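Local coordinates for protein A6 homolog (Fowlpox virus, PDB 6BR8) that binds phospholipids in a helical C-terminal domain and probably plays an essential part in the transition from immature to mature poxvirus virions, at residues V12-K17 with I49-A54; S145-S150 with D224-N229; K210-L215 with D236-F241. All coordinates share one frame; numbering follows the deposited sequence.

Contact 1 (V12-K17 with I49-A54)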
loop_
_atom_site.group_PDB
_atom_site.type_symbol
_atom_site.label_atom_id
_atom_site.label_comp_id
_atom_site.label_asym_id
_atom_site.label_seq_id
_atom_site.Cartn_x
_atom_site.Cartn_y
_atom_site.Cartn_z
ATOM N N VAL A 12 -4.222 1.461 14.552
ATOM C CA VAL A 12 -5.643 1.509 14.238
ATOM C C VAL A 12 -6.156 2.938 14.315
ATOM O O VAL A 12 -6.995 3.331 13.497
ATOM C CB VAL A 12 -6.492 0.574 15.136
ATOM C CG1 VAL A 12 -5.902 -0.839 15.175
ATOM C CG2 VAL A 12 -6.666 1.134 16.517
ATOM N N GLN A 13 -5.652 3.745 15.256
ATOM C CA GLN A 13 -6.066 5.141 15.310
ATOM C C GLN A 13 -5.633 5.896 14.059
ATOM O O GLN A 13 -6.404 6.706 13.533
ATOM C CB GLN A 13 -5.508 5.824 16.557
ATOM C CG GLN A 13 -5.920 5.216 17.893
ATOM C CD GLN A 13 -7.426 5.216 18.167
ATOM O OE1 GLN A 13 -8.256 5.482 17.291
ATOM N NE2 GLN A 13 -7.779 4.912 19.412
ATOM N N ASP A 14 -4.405 5.648 13.575
ATOM C CA ASP A 14 -3.929 6.307 12.361
ATOM C C ASP A 14 -4.708 5.845 11.133
ATOM O O ASP A 14 -5.040 6.659 10.265
ATOM C CB ASP A 14 -2.430 6.050 12.159
ATOM C CG ASP A 14 -1.540 6.943 13.032
ATOM O OD1 ASP A 14 -2.001 8.007 13.502
ATOM O OD2 ASP A 14 -0.365 6.567 13.246
ATOM N N LEU A 15 -5.012 4.547 11.036
ATOM C CA LEU A 15 -5.732 4.066 9.861
ATOM C C LEU A 15 -7.156 4.635 9.804
ATOM O O LEU A 15 -7.653 4.956 8.720
ATOM C CB LEU A 15 -5.712 2.535 9.836
ATOM C CG LEU A 15 -6.591 1.752 8.860
ATOM C CD1 LEU A 15 -6.127 2.004 7.433
ATOM C CD2 LEU A 15 -6.526 0.267 9.141
ATOM N N LYS A 16 -7.813 4.809 10.955
ATOM C CA LYS A 16 -9.135 5.439 10.980
ATOM C C LYS A 16 -9.090 6.871 10.445
ATOM O O LYS A 16 -9.966 7.301 9.682
ATOM C CB LYS A 16 -9.688 5.453 12.409
ATOM C CG LYS A 16 -10.020 4.096 12.999
ATOM C CD LYS A 16 -10.538 4.273 14.439
ATOM N N LYS A 17 -8.101 7.646 10.879
ATOM C CA LYS A 17 -7.985 9.017 10.409
ATOM C C LYS A 17 -7.581 9.049 8.944
ATOM O O LYS A 17 -7.999 9.946 8.206
ATOM C CB LYS A 17 -6.984 9.774 11.283
ATOM C CG LYS A 17 -6.936 11.281 11.046
ATOM C CE LYS A 17 -5.976 13.462 11.790
ATOM N NZ LYS A 17 -7.208 14.268 12.040
ATOM N N ILE A 49 3.844 10.148 7.972
ATOM C CA ILE A 49 4.952 9.694 7.130
ATOM C C ILE A 49 6.267 9.728 7.900
ATOM O O ILE A 49 6.975 8.717 7.983
ATOM C CB ILE A 49 5.041 10.542 5.852
ATOM C CG1 ILE A 49 3.780 10.332 5.017
ATOM C CG2 ILE A 49 6.315 10.200 5.097
ATOM C CD1 ILE A 49 3.409 11.521 4.150
ATOM N N ASN A 50 6.613 10.892 8.477
ATOM C CA ASN A 50 7.854 11.001 9.255
ATOM C C ASN A 50 7.881 9.997 10.400
ATOM O O ASN A 50 8.946 9.475 10.749
ATOM C CB ASN A 50 8.034 12.405 9.838
ATOM C CG ASN A 50 8.589 13.398 8.838
ATOM O OD1 ASN A 50 9.378 13.046 7.940
ATOM N ND2 ASN A 50 8.199 14.667 8.996
ATOM N N LYS A 51 6.732 9.776 11.043
ATOM C CA LYS A 51 6.676 8.876 12.194
ATOM C C LYS A 51 6.783 7.424 11.739
ATOM O O LYS A 51 7.440 6.607 12.387
ATOM C CB LYS A 51 5.369 9.100 12.973
ATOM C CG LYS A 51 5.140 8.227 14.187
ATOM C CD LYS A 51 3.664 8.316 14.621
ATOM C CE LYS A 51 2.730 8.074 13.414
ATOM N NZ LYS A 51 1.282 8.227 13.748
ATOM N N VAL A 52 6.137 7.084 10.629
ATOM C CA VAL A 52 6.283 5.732 10.090
ATOM C C VAL A 52 7.733 5.462 9.684
ATOM O O VAL A 52 8.310 4.428 10.047
ATOM C CB VAL A 52 5.321 5.527 8.918
ATOM C CG1 VAL A 52 5.666 4.271 8.186
ATOM C CG2 VAL A 52 3.893 5.442 9.430
ATOM N N LEU A 53 8.367 6.414 8.984
ATOM C CA LEU A 53 9.671 6.153 8.384
ATOM C C LEU A 53 10.776 6.030 9.422
ATOM O O LEU A 53 11.766 5.326 9.182
ATOM C CB LEU A 53 10.007 7.243 7.365
ATOM C CG LEU A 53 9.633 6.839 5.929
ATOM C CD1 LEU A 53 8.193 6.400 5.832
ATOM C CD2 LEU A 53 9.912 7.968 4.940
ATOM N N ALA A 54 10.622 6.680 10.572
ATOM C CA ALA A 54 11.604 6.614 11.640
ATOM C C ALA A 54 11.368 5.440 12.593
ATOM O O ALA A 54 12.214 5.186 13.461
ATOM C CB ALA A 54 11.612 7.932 12.417
#
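Asp14 and Lys51 form a salt bridge between helix 5-26 and helix 42-54, with Lys51 NZ giving a hydrogen bond to Asp14 OD2. The modelled separation of 2.4 Å between Lys51 NZ and Asp14 OD2 is too short to be taken literally, although the pairing itself is plain. As modelled, the other oxygen is farther off, Lys51 NZ lying 3.3 Å from Asp14 OD1. The two side chains come from opposite directions, the ammonium reaching OD2 of the carboxylate. Lys51 leaves its helix with CG anti to the backbone N (chi1 179°), and a bend at chi3 (50°) then steers the amine onto the carboxylate. A second acid, Glu10, lies at long range from the same amine and can give it only weak help. The helices themselves stand apart: the nearest CA atoms, those of Asp14 and Val52, are 10.5 Å from each other, and the ion pair is the whole of the contact. Each helix packs on other partners, Val12 on Ile190 of helix 186-195 and Val52 on Tyr58 of helix 58-66. This is an interhelical salt bridge in a largely helical lipid-binding domain, near the phospholipid pockets that Ile49, Val52 and Leu53 of helix 42-54 line.

Contact 2 (S145-S150 with D224-N229). With 6OU ([(2~{R})-1-[2-azanylethoxy(oxidanyl)phosphoryl]oxy-3-hexadecanoyloxy-propan-2-yl] (~{Z})-octadec-9-enoate), chain G.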
loop_
_atom_site.group_PDB
_atom_site.type_symbol
_atom_site.label_atom_id
_atom_site.label_comp_id
_atom_site.label_asym_id
_atom_site.label_seq_id
_atom_site.Cartn_x
_atom_site.Cartn_y
_atom_site.Cartn_z
ATOM N N SER A 145 0.910 6.527 -9.045
ATOM C CA SER A 145 -0.348 6.486 -8.312
ATOM C C SER A 145 -1.510 6.823 -9.227
ATOM O O SER A 145 -2.628 6.335 -9.024
ATOM C CB SER A 145 -0.304 7.436 -7.107
ATOM O OG SER A 145 -0.097 8.769 -7.498
ATOM N N SER A 146 -1.260 7.636 -10.251
ATOM C CA SER A 146 -2.267 7.854 -11.275
ATOM C C SER A 146 -2.585 6.557 -12.014
ATOM O O SER A 146 -3.739 6.302 -12.368
ATOM C CB SER A 146 -1.789 8.928 -12.241
ATOM O OG SER A 146 -2.571 8.920 -13.407
ATOM N N ILE A 147 -1.579 5.717 -12.241
ATOM C CA ILE A 147 -1.823 4.458 -12.937
ATOM C C ILE A 147 -2.568 3.481 -12.036
ATOM O O ILE A 147 -3.567 2.880 -12.449
ATOM C CB ILE A 147 -0.504 3.857 -13.439
ATOM C CG1 ILE A 147 -0.041 4.579 -14.704
ATOM C CG2 ILE A 147 -0.682 2.380 -13.726
ATOM C CD1 ILE A 147 1.447 4.472 -14.938
ATOM N N VAL A 148 -2.096 3.323 -10.791
ATOM C CA VAL A 148 -2.693 2.373 -9.854
ATOM C C VAL A 148 -4.173 2.665 -9.676
ATOM O O VAL A 148 -5.020 1.767 -9.789
ATOM C CB VAL A 148 -1.957 2.397 -8.497
ATOM C CG1 VAL A 148 -2.739 1.637 -7.439
ATOM C CG2 VAL A 148 -0.545 1.793 -8.601
ATOM N N TYR A 149 -4.508 3.926 -9.410
ATOM C CA TYR A 149 -5.898 4.299 -9.190
ATOM C C TYR A 149 -6.711 4.171 -10.465
ATOM O O TYR A 149 -7.876 3.753 -10.424
ATOM C CB TYR A 149 -5.966 5.723 -8.639
ATOM C CG TYR A 149 -7.318 6.409 -8.675
ATOM C CD1 TYR A 149 -8.149 6.403 -7.563
ATOM C CD2 TYR A 149 -7.742 7.112 -9.800
ATOM C CE1 TYR A 149 -9.380 7.058 -7.577
ATOM C CE2 TYR A 149 -8.971 7.766 -9.825
ATOM C CZ TYR A 149 -9.784 7.746 -8.714
ATOM O OH TYR A 149 -11.012 8.399 -8.751
ATOM N N SER A 150 -6.126 4.535 -11.602
ATOM C CA SER A 150 -6.873 4.408 -12.841
ATOM C C SER A 150 -7.116 2.947 -13.177
ATOM O O SER A 150 -8.225 2.570 -13.570
ATOM C CB SER A 150 -6.144 5.106 -13.981
ATOM O OG SER A 150 -6.777 4.785 -15.203
ATOM N N ASP A 224 3.844 -2.828 -19.087
ATOM C CA ASP A 224 4.241 -2.713 -20.497
ATOM C C ASP A 224 3.524 -1.557 -21.181
ATOM O O ASP A 224 4.131 -0.792 -21.944
ATOM C CB ASP A 224 3.944 -4.007 -21.263
ATOM C CG ASP A 224 4.839 -5.176 -20.866
ATOM O OD1 ASP A 224 5.769 -5.023 -20.049
ATOM O OD2 ASP A 224 4.588 -6.282 -21.379
ATOM N N ASN A 225 2.211 -1.441 -20.968
ATOM C CA ASN A 225 1.437 -0.471 -21.738
ATOM C C ASN A 225 1.662 0.961 -21.284
ATOM O O ASN A 225 1.127 1.871 -21.916
ATOM C CB ASN A 225 -0.056 -0.812 -21.700
ATOM C CG ASN A 225 -0.362 -2.192 -22.298
ATOM O OD1 ASN A 225 0.367 -2.692 -23.163
ATOM N ND2 ASN A 225 -1.455 -2.800 -21.848
ATOM N N TYR A 226 2.438 1.179 -20.221
ATOM C CA TYR A 226 2.906 2.507 -19.842
ATOM C C TYR A 226 4.421 2.640 -19.934
ATOM O O TYR A 226 4.958 3.686 -19.553
ATOM C CB TYR A 226 2.453 2.854 -18.428
ATOM C CG TYR A 226 0.997 3.214 -18.311
ATOM C CD1 TYR A 226 0.486 4.354 -18.935
ATOM C CD2 TYR A 226 0.140 2.433 -17.558
ATOM C CE1 TYR A 226 -0.853 4.685 -18.805
ATOM C CE2 TYR A 226 -1.188 2.753 -17.423
ATOM C CZ TYR A 226 -1.684 3.870 -18.036
ATOM O OH TYR A 226 -3.021 4.134 -17.862
ATOM N N ASN A 227 5.106 1.622 -20.447
ATOM C CA ASN A 227 6.564 1.582 -20.595
ATOM C C ASN A 227 7.216 2.042 -19.300
ATOM O O ASN A 227 7.900 3.060 -19.225
ATOM C CB ASN A 227 7.039 2.393 -21.807
ATOM N N ILE A 228 6.943 1.264 -18.258
ATOM C CA ILE A 228 7.552 1.485 -16.953
ATOM C C ILE A 228 8.865 0.724 -16.893
ATOM O O ILE A 228 8.889 -0.509 -16.975
ATOM C CB ILE A 228 6.613 1.040 -15.826
ATOM C CG1 ILE A 228 5.251 1.719 -15.933
ATOM C CG2 ILE A 228 7.251 1.299 -14.477
ATOM C CD1 ILE A 228 4.378 1.513 -14.680
ATOM N N ASN A 229 9.959 1.455 -16.741
ATOM C CA ASN A 229 11.271 0.850 -16.656
ATOM C C ASN A 229 11.865 1.090 -15.283
ATOM O O ASN A 229 11.576 2.093 -14.634
ATOM C CB ASN A 229 12.218 1.411 -17.732
ATOM C CG ASN A 229 11.726 1.123 -19.136
ATOM O OD1 ASN A 229 11.564 -0.038 -19.529
ATOM N ND2 ASN A 229 11.427 2.185 -19.880
HETATM C C01 6OU G . 0.360 8.549 5.801
HETATM C C02 6OU G . -0.445 8.970 4.576
HETATM C C03 6OU G . -1.617 9.883 4.925
HETATM C C04 6OU G . -2.305 10.445 3.683
HETATM C C05 6OU G . -3.716 9.893 3.509
HETATM C C06 6OU G . -4.556 10.714 2.534
HETATM C C07 6OU G . -4.629 10.075 1.151
HETATM C C08 6OU G . -5.342 10.967 0.143
HETATM C C09 6OU G . -5.588 10.291 -1.202
HETATM C C10 6OU G . -5.296 11.262 -2.345
HETATM C C11 6OU G . -6.195 11.091 -3.568
HETATM C C12 6OU G . -7.490 10.317 -3.326
HETATM C C13 6OU G . -8.368 10.277 -4.580
HETATM C C14 6OU G . -8.007 11.391 -5.565
HETATM C C15 6OU G . -7.858 10.907 -7.007
HETATM C C16 6OU G . -6.491 10.294 -7.330
HETATM O O17 6OU G . -5.645 10.192 -6.501
HETATM O O18 6OU G . -6.232 9.833 -8.623
HETATM C C19 6OU G . -4.919 10.064 -9.038
HETATM C C20 6OU G . -4.897 11.459 -9.660
HETATM C C21 6OU G . -4.758 11.328 -11.175
HETATM O O22 6OU G . -5.883 10.607 -11.584
HETATM P P23 6OU G . -6.952 11.320 -12.619
HETATM O O24 6OU G . -7.575 10.253 -13.495
HETATM O O25 6OU G . -6.198 12.317 -13.476
HETATM O O26 6OU G . -8.156 12.116 -11.810
HETATM C C27 6OU G . -8.410 11.882 -10.450
HETATM C C28 6OU G . -9.812 12.408 -10.137
HETATM N N29 6OU G . -10.149 12.196 -8.744
HETATM O O30 6OU G . -3.907 12.292 -9.096
HETATM C C31 6OU G . -2.588 11.825 -8.966
HETATM O O32 6OU G . -1.852 11.869 -9.890
HETATM C C33 6OU G . -2.065 11.299 -7.626
HETATM C C34 6OU G . -1.107 12.284 -6.961
HETATM C C35 6OU G . -0.801 11.936 -5.507
HETATM C C36 6OU G . -0.718 13.185 -4.638
HETATM C C37 6OU G . -0.096 12.901 -3.277
HETATM C C38 6OU G . -1.112 12.962 -2.140
HETATM C C39 6OU G . -0.403 13.176 -0.804
HETATM C C40 6OU G . -0.033 11.869 -0.102
HETATM C C41 6OU G . 1.247 11.811 0.208
#
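The Tyr226 ring carries Ile147 on one face, with CG1 of Ile147 set 3.6 Å from the ring centroid and 19° off the normal, a CH-pi contact. CG1 lies nearer the CE2 side of the ring, 3.5 Å from Tyr226 CE2, while CD1 of Ile147 runs on over the root of the ring, 3.6 Å from Tyr226 CG. With CG1 beside the backbone N (chi1 -78°), Ile147 turns this longer branch along the ring, and the isoleucine and tyrosine side chains run antiparallel, one alongside the other. A second flat group, Tyr149, faces a bound phosphatidylethanolamine: the ester oxygen O18 sits over its face, 3.3 Å from Tyr149 CD2. Tyr226 itself follows helix 212-225, which closes in a Schellman motif. Asn227, with positive phi, is its C-prime residue, and Ile228 N reaches back to Thr223 O. The chain then enters a short antiparallel pairing, Asn229 bonding to Thr102, and Ile228 CD1 lies 4.2 Å from Ile147 CD1. Ser145 OG, bonded to Phe141 O one turn earlier, lies 3.2 Å from C33 of the phosphatidylethanolamine that covers Tyr149. Ile228 touches a different phosphatidylethanolamine, which Val148 also touches.

Contact 3 (K210-L215 with D236-F241). With PGV ((1R)-2-{[{[(2S)-2,3-dihydroxypropyl]oxy}(hydroxy)phosphoryl]oxy}-1-[(palmitoyloxy)methyl]ethyl (11E)-octadec-11-enoate), chain F.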
loop_
_atom_site.group_PDB
_atom_site.type_symbol
_atom_site.label_atom_id
_atom_site.label_comp_id
_atom_site.label_asym_id
_atom_site.label_seq_id
_atom_site.Cartn_x
_atom_site.Cartn_y
_atom_site.Cartn_z
ATOM N N LYS A 210 -4.384 -19.961 -7.268
ATOM C CA LYS A 210 -5.324 -20.314 -8.317
ATOM C C LYS A 210 -5.305 -19.314 -9.457
ATOM O O LYS A 210 -5.544 -19.687 -10.600
ATOM C CB LYS A 210 -6.743 -20.405 -7.787
ATOM C CG LYS A 210 -7.132 -21.778 -7.346
ATOM C CD LYS A 210 -8.635 -21.934 -7.280
ATOM C CE LYS A 210 -9.227 -21.015 -6.251
ATOM N NZ LYS A 210 -10.565 -20.518 -6.677
ATOM N N HIS A 211 -5.020 -18.043 -9.158
ATOM C CA HIS A 211 -5.237 -16.923 -10.059
ATOM C C HIS A 211 -3.943 -16.233 -10.405
ATOM O O HIS A 211 -3.966 -15.120 -10.944
ATOM C CB HIS A 211 -6.215 -15.933 -9.424
ATOM C CG HIS A 211 -7.632 -16.399 -9.501
ATOM N ND1 HIS A 211 -8.448 -16.493 -8.399
ATOM C CD2 HIS A 211 -8.375 -16.802 -10.555
ATOM C CE1 HIS A 211 -9.638 -16.927 -8.775
ATOM N NE2 HIS A 211 -9.620 -17.116 -10.083
ATOM N N LYS A 212 -2.813 -16.872 -10.089
ATOM C CA LYS A 212 -1.539 -16.190 -10.249
ATOM C C LYS A 212 -1.304 -15.760 -11.695
ATOM O O LYS A 212 -0.836 -14.643 -11.941
ATOM C CB LYS A 212 -0.394 -17.096 -9.776
ATOM C CG LYS A 212 0.869 -16.317 -9.479
ATOM C CD LYS A 212 2.090 -17.205 -9.603
ATOM C CE LYS A 212 3.315 -16.478 -9.050
ATOM N NZ LYS A 212 4.471 -17.416 -8.982
ATOM N N THR A 213 -1.607 -16.616 -12.661
ATOM C CA THR A 213 -1.246 -16.326 -14.047
ATOM C C THR A 213 -2.000 -15.093 -14.550
ATOM O O THR A 213 -1.406 -14.143 -15.073
ATOM C CB THR A 213 -1.527 -17.557 -14.913
ATOM O OG1 THR A 213 -0.908 -18.704 -14.308
ATOM C CG2 THR A 213 -0.950 -17.405 -16.336
ATOM N N THR A 214 -3.303 -15.052 -14.317
ATOM C CA THR A 214 -4.051 -13.828 -14.562
ATOM C C THR A 214 -3.440 -12.624 -13.855
ATOM O O THR A 214 -3.265 -11.563 -14.454
ATOM C CB THR A 214 -5.486 -14.024 -14.123
ATOM O OG1 THR A 214 -6.034 -15.097 -14.908
ATOM C CG2 THR A 214 -6.270 -12.722 -14.351
ATOM N N LEU A 215 -3.141 -12.738 -12.560
ATOM C CA LEU A 215 -2.766 -11.521 -11.846
ATOM C C LEU A 215 -1.454 -10.956 -12.387
ATOM O O LEU A 215 -1.322 -9.752 -12.621
ATOM C CB LEU A 215 -2.654 -11.789 -10.348
ATOM C CG LEU A 215 -2.167 -10.524 -9.648
ATOM C CD1 LEU A 215 -3.210 -9.444 -9.713
ATOM C CD2 LEU A 215 -1.798 -10.875 -8.214
ATOM N N ASP A 236 10.160 -6.761 -14.480
ATOM C CA ASP A 236 9.764 -8.172 -14.510
ATOM C C ASP A 236 8.816 -8.425 -13.331
ATOM O O ASP A 236 9.233 -8.720 -12.204
ATOM C CB ASP A 236 11.008 -9.060 -14.491
ATOM C CG ASP A 236 10.700 -10.541 -14.713
ATOM O OD1 ASP A 236 9.594 -11.010 -14.353
ATOM O OD2 ASP A 236 11.599 -11.247 -15.220
ATOM N N ILE A 237 7.515 -8.343 -13.608
ATOM C CA ILE A 237 6.525 -8.503 -12.551
ATOM C C ILE A 237 6.642 -9.879 -11.905
ATOM O O ILE A 237 6.624 -10.013 -10.667
ATOM C CB ILE A 237 5.111 -8.260 -13.102
ATOM C CG1 ILE A 237 4.983 -6.830 -13.615
ATOM C CG2 ILE A 237 4.086 -8.479 -11.989
ATOM C CD1 ILE A 237 5.192 -5.782 -12.477
ATOM N N GLU A 238 6.704 -10.929 -12.729
ATOM C CA GLU A 238 6.829 -12.286 -12.199
ATOM C C GLU A 238 7.993 -12.363 -11.217
ATOM O O GLU A 238 7.828 -12.785 -10.069
ATOM C CB GLU A 238 6.993 -13.291 -13.357
ATOM C CG GLU A 238 7.395 -14.742 -12.994
ATOM C CD GLU A 238 6.277 -15.519 -12.294
ATOM O OE1 GLU A 238 5.105 -15.293 -12.618
ATOM O OE2 GLU A 238 6.563 -16.396 -11.469
ATOM N N PHE A 239 9.151 -11.853 -11.607
ATOM C CA PHE A 239 10.299 -11.916 -10.711
ATOM C C PHE A 239 10.083 -11.107 -9.430
ATOM O O PHE A 239 10.472 -11.545 -8.342
ATOM C CB PHE A 239 11.535 -11.422 -11.429
ATOM C CG PHE A 239 12.660 -11.170 -10.512
ATOM C CD1 PHE A 239 13.439 -12.225 -10.072
ATOM C CD2 PHE A 239 12.955 -9.887 -10.086
ATOM C CE1 PHE A 239 14.502 -12.001 -9.220
ATOM C CE2 PHE A 239 14.008 -9.661 -9.245
ATOM C CZ PHE A 239 14.784 -10.716 -8.807
ATOM N N ILE A 240 9.493 -9.917 -9.532
ATOM C CA ILE A 240 9.214 -9.144 -8.329
ATOM C C ILE A 240 8.281 -9.910 -7.404
ATOM O O ILE A 240 8.476 -9.941 -6.178
ATOM C CB ILE A 240 8.616 -7.778 -8.697
ATOM C CG1 ILE A 240 9.672 -6.894 -9.367
ATOM C CG2 ILE A 240 7.998 -7.127 -7.433
ATOM C CD1 ILE A 240 9.124 -5.603 -9.911
ATOM N N PHE A 241 7.236 -10.520 -7.972
ATOM C CA PHE A 241 6.225 -11.183 -7.151
ATOM C C PHE A 241 6.795 -12.447 -6.508
ATOM O O PHE A 241 6.566 -12.714 -5.319
ATOM C CB PHE A 241 4.986 -11.510 -7.996
ATOM C CG PHE A 241 3.964 -10.399 -8.044
ATOM C CD1 PHE A 241 4.350 -9.091 -8.257
ATOM C CD2 PHE A 241 2.623 -10.663 -7.882
ATOM C CE1 PHE A 241 3.424 -8.057 -8.302
ATOM C CE2 PHE A 241 1.682 -9.631 -7.931
ATOM C CZ PHE A 241 2.100 -8.314 -8.149
HETATM C C01 PGV F . 4.135 -19.104 1.470
HETATM C C02 PGV F . 3.597 -19.587 2.924
HETATM C C03 PGV F . 2.158 -20.135 2.742
HETATM C C04 PGV F . 1.768 -23.441 2.301
HETATM C C05 PGV F . 2.627 -23.122 1.041
HETATM C C06 PGV F . 3.052 -24.460 0.313
HETATM O O01 PGV F . 3.597 -18.456 3.769
HETATM O O02 PGV F . 2.083 -17.147 2.781
HETATM O O03 PGV F . 3.363 -19.716 0.429
HETATM O O04 PGV F . 1.720 -19.466 -1.060
HETATM O O05 PGV F . 3.789 -22.493 1.549
HETATM O O06 PGV F . 3.533 -25.377 1.288
HETATM O O11 PGV F . 1.610 -20.658 3.923
HETATM O O12 PGV F . 2.538 -23.239 3.458
HETATM O O13 PGV F . 1.067 -22.657 5.500
HETATM O O14 PGV F . 3.463 -21.777 5.420
HETATM C C1 PGV F . 2.472 -17.669 3.830
HETATM C C2 PGV F . 1.728 -17.443 5.146
HETATM C C3 PGV F . 1.099 -16.054 5.287
HETATM C C4 PGV F . -0.067 -15.809 4.298
HETATM C C5 PGV F . -0.465 -14.331 4.203
HETATM C C6 PGV F . -0.271 -13.788 2.793
HETATM C C7 PGV F . -0.148 -12.260 2.745
HETATM C C8 PGV F . -1.093 -11.505 3.713
HETATM C C9 PGV F . -0.889 -9.959 3.641
HETATM C C10 PGV F . 0.106 -9.550 2.522
HETATM C C19 PGV F . 2.572 -18.915 -0.364
HETATM C C20 PGV F . 2.695 -17.414 -0.402
HETATM C C21 PGV F . 1.677 -16.762 -1.371
HETATM C C22 PGV F . 2.414 -15.830 -2.324
HETATM C C23 PGV F . 1.867 -14.394 -2.348
HETATM C C24 PGV F . 2.770 -13.503 -3.201
HETATM C C25 PGV F . 2.514 -12.015 -2.983
HETATM C C26 PGV F . 2.896 -11.166 -4.194
HETATM C C27 PGV F . 2.270 -9.747 -4.159
HETATM C C28 PGV F . 3.200 -8.687 -4.792
HETATM C C29 PGV F . 2.787 -7.214 -4.515
HETATM C C30 PGV F . 4.010 -6.247 -4.531
HETATM C C31 PGV F . 3.718 -4.808 -5.050
HETATM C C32 PGV F . 4.781 -4.317 -6.082
HETATM C C33 PGV F . 4.257 -4.222 -7.540
HETATM C C34 PGV F . 5.366 -4.510 -8.569
#
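Phe241, meeting Leu215 across the contact, directs its CB toward the helix that begins at Lys212, and its ring spreads out beneath an acyl chain of the bound phosphatidylglycerol. At CG the ring is already under the lipid, with Phe241 CG 3.8 Å from PGV C28. Along one flank CD2 also nears an earlier carbon, Phe241 CD2 to PGV C26 being 3.7 Å. CE2 meets both lipid and protein: C28 of PGV over the face, and Leu215 CD2 at the edge, near the ring plane and 3.7 Å from Phe241 CE2. At the tip, CZ of Phe241 is 3.6 Å from C28 of PGV, for this methylene stands over the ring centre. The same chain ends at C34, which rests 3.9 Å from CG2 of Ile240. The leucine side chain comes in roughly perpendicular to that of Phe241, and Tyr208 of helix 197-210 touches both.

Polar groups join the two helices beside this apolar patch. Lys212, extended beyond CG, reaches over to Glu238 in a weak salt bridge of 3.4 Å between Lys212 NZ and Glu238 OE2; its stronger partner is Asp242. Because Glu238 and Asp242 lie close together, the lysine probably eases the repulsion between them. Asp236 is the N-cap of helix 237-249: its OD1 accepts from Phe239 N at 2.9 Å and a nearly straight 166°, the N-H coming from above the carboxylate plane. From this capped start, helix 237-249 lines the phosphatidylglycerol pocket with Ile240 and Phe241, and helix 212-225 packs against the edge of that lining ring.

Contacts 2 and 3 share helix 212-225, one using its C-terminal end and the other its start, and strand 228-230 leads on to helix 237-249; their centres are about 16 Å apart. Contact 1, built from helices near the start of the chain, lies across the chain's centre from both. Chemistry varies with place. Contact 2 is buried and wholly apolar across its segments, contact 3 is partly buried and mixes a ring edge with a weak ion pair, and contact 1, also partly buried, links well-separated helices by a single ion pair. Lipid touches contacts 2 and 3 directly, but in contact 1 only neighbours of the ion pair, illustrating how a largely helical fold can surround lipid with quite different joints between its elements.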